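Local coordinates for annexin A8 (PDB 1W3W), which binds calcium and phospholipid membranes and acts as an indirect inhibitor of the thromboplastin-specific complex in blood coagulation, at residues K69-T74 and A89-P94. Sequence-based numbering, arbitrary orientation.
Sequences KDLTET and ALMYPP
Met91 O has two partners: Gln57 NE2 of helix 53-67 hydrogen-bonds to it, and water 1 donates a weak bond of 3.3 Å. The same water lies 3.3 Å from Thr72 OG1, again a weak link, and so joins Thr72, early in helix 71-78, to Met91. Both segments belong to the all-helical annexin fold, in what is predicted to be its first repeat, and the chain then runs through Tyr92 and two prolines toward helix 96-107 of the second. Direct contact comes down to two touches, a hydroxyl on a methylene and a methyl on a methyl, with Thr72 CA and Met91 CA 6.7 Å apart. Thr72 OG1 rests on the aliphatic root of the methionine, 3.5 Å from Met91 CB, and the two side chains run alongside, pointing opposite ways. Beyond CB, Met91 bends at both chi2 and chi3 (the latter -57°). This hooked chain carries its methyl to Leu71, where Met91 CE meets Leu71 CD2 at 3.8 Å and the side chains cross nearly at right angles. Leu71 also packs on Ile59 and Phe63 of helix 53-67 and on Leu30 and Met34 of helix 24-34, so the methionine methyl joins a buried cluster shared by several helices. Water 1 also lies over the centre of one face of the Tyr92 ring. Asp70 is the N-cap of helix 71-78: its OD2 accepts from Glu73 N at 3.1 Å in a fairly straight bond (166°) through the anti lone pair, while OD1 forms a salt bridge with Lys64. Asp70 O is held from opposite faces of its plane by Thr74 N at 3.0 Å and Thr74 OG1 at 2.7 Å, the hydroxyl tilted 34° from that plane.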
# COMPACT_ATOMS: atom_id res chain seq x y z
N LYS A 69 6.35 12.10 -27.94
CA LYS A 69 7.15 11.73 -26.77
C LYS A 69 6.26 11.04 -25.75
O LYS A 69 5.06 11.30 -25.69
CB LYS A 69 7.77 12.99 -26.13
CG LYS A 69 9.19 13.36 -26.61
CD LYS A 69 9.16 14.43 -27.70
CE LYS A 69 10.50 15.18 -27.81
NZ LYS A 69 11.68 14.27 -27.65
N ASP A 70 6.84 10.15 -24.96
CA ASP A 70 6.13 9.50 -23.87
C ASP A 70 5.88 10.51 -22.74
O ASP A 70 6.77 11.27 -22.35
CB ASP A 70 6.94 8.31 -23.36
CG ASP A 70 6.23 7.54 -22.29
OD1 ASP A 70 5.41 6.66 -22.64
OD2 ASP A 70 6.40 7.76 -21.07
N LEU A 71 4.65 10.54 -22.23
CA LEU A 71 4.26 11.53 -21.23
C LEU A 71 5.00 11.34 -19.91
O LEU A 71 5.46 12.31 -19.32
CB LEU A 71 2.74 11.48 -20.98
CG LEU A 71 2.19 12.42 -19.91
CD1 LEU A 71 2.64 13.87 -20.14
CD2 LEU A 71 0.66 12.35 -19.84
N THR A 72 5.09 10.10 -19.45
CA THR A 72 5.74 9.79 -18.19
C THR A 72 7.22 10.15 -18.22
O THR A 72 7.71 10.79 -17.30
CB THR A 72 5.53 8.32 -17.85
OG1 THR A 72 4.14 8.07 -17.63
CG2 THR A 72 6.18 7.96 -16.52
N GLU A 73 7.91 9.76 -19.29
CA GLU A 73 9.33 10.10 -19.47
C GLU A 73 9.53 11.60 -19.54
O GLU A 73 10.51 12.12 -19.03
CB GLU A 73 9.91 9.47 -20.75
CG GLU A 73 10.14 7.96 -20.66
CD GLU A 73 10.90 7.52 -19.40
OE1 GLU A 73 11.95 8.13 -19.07
OE2 GLU A 73 10.44 6.56 -18.74
N THR A 74 8.58 12.30 -20.15
CA THR A 74 8.62 13.74 -20.26
C THR A 74 8.44 14.38 -18.88
O THR A 74 9.18 15.28 -18.51
CB THR A 74 7.55 14.22 -21.25
OG1 THR A 74 7.85 13.71 -22.55
CG2 THR A 74 7.57 15.73 -21.43
N ALA A 89 4.05 8.75 -9.99
CA ALA A 89 3.28 7.70 -9.33
C ALA A 89 1.83 7.65 -9.85
O ALA A 89 1.30 6.58 -10.09
CB ALA A 89 3.28 7.88 -7.82
N LEU A 90 1.23 8.81 -10.08
CA LEU A 90 -0.14 8.90 -10.59
C LEU A 90 -0.29 8.32 -11.98
O LEU A 90 -1.37 7.91 -12.36
CB LEU A 90 -0.60 10.37 -10.61
CG LEU A 90 -0.87 10.96 -9.23
CD1 LEU A 90 -1.10 12.47 -9.33
CD2 LEU A 90 -2.07 10.28 -8.58
N MET A 91 0.80 8.29 -12.73
CA MET A 91 0.81 7.82 -14.12
C MET A 91 0.89 6.31 -14.28
O MET A 91 0.61 5.79 -15.37
CB MET A 91 1.96 8.46 -14.90
CG MET A 91 1.83 9.95 -15.12
SD MET A 91 0.24 10.47 -15.85
CE MET A 91 0.20 9.55 -17.28
N TYR A 92 1.27 5.60 -13.23
CA TYR A 92 1.30 4.15 -13.28
C TYR A 92 -0.10 3.56 -13.17
O TYR A 92 -0.88 3.96 -12.29
CB TYR A 92 2.21 3.56 -12.18
CG TYR A 92 3.66 3.55 -12.57
CD1 TYR A 92 4.42 4.71 -12.49
CD2 TYR A 92 4.28 2.40 -13.05
CE1 TYR A 92 5.76 4.72 -12.87
CE2 TYR A 92 5.62 2.40 -13.42
CZ TYR A 92 6.35 3.57 -13.34
OH TYR A 92 7.67 3.60 -13.72
N PRO A 93 -0.43 2.60 -14.02
CA PRO A 93 -1.67 1.85 -13.82
C PRO A 93 -1.61 1.10 -12.49
O PRO A 93 -0.52 0.80 -11.99
CB PRO A 93 -1.69 0.86 -15.00
CG PRO A 93 -0.67 1.33 -15.97
CD PRO A 93 0.33 2.13 -15.20
N PRO A 94 -2.76 0.79 -11.91
CA PRO A 94 -2.79 -0.09 -10.74
C PRO A 94 -2.08 -1.43 -11.02
O PRO A 94 -2.04 -1.89 -12.16
CB PRO A 94 -4.29 -0.31 -10.50
CG PRO A 94 -4.99 0.33 -11.60
CD PRO A 94 -4.09 1.23 -12.32
O HOH W 1 3.61 4.97 -16.57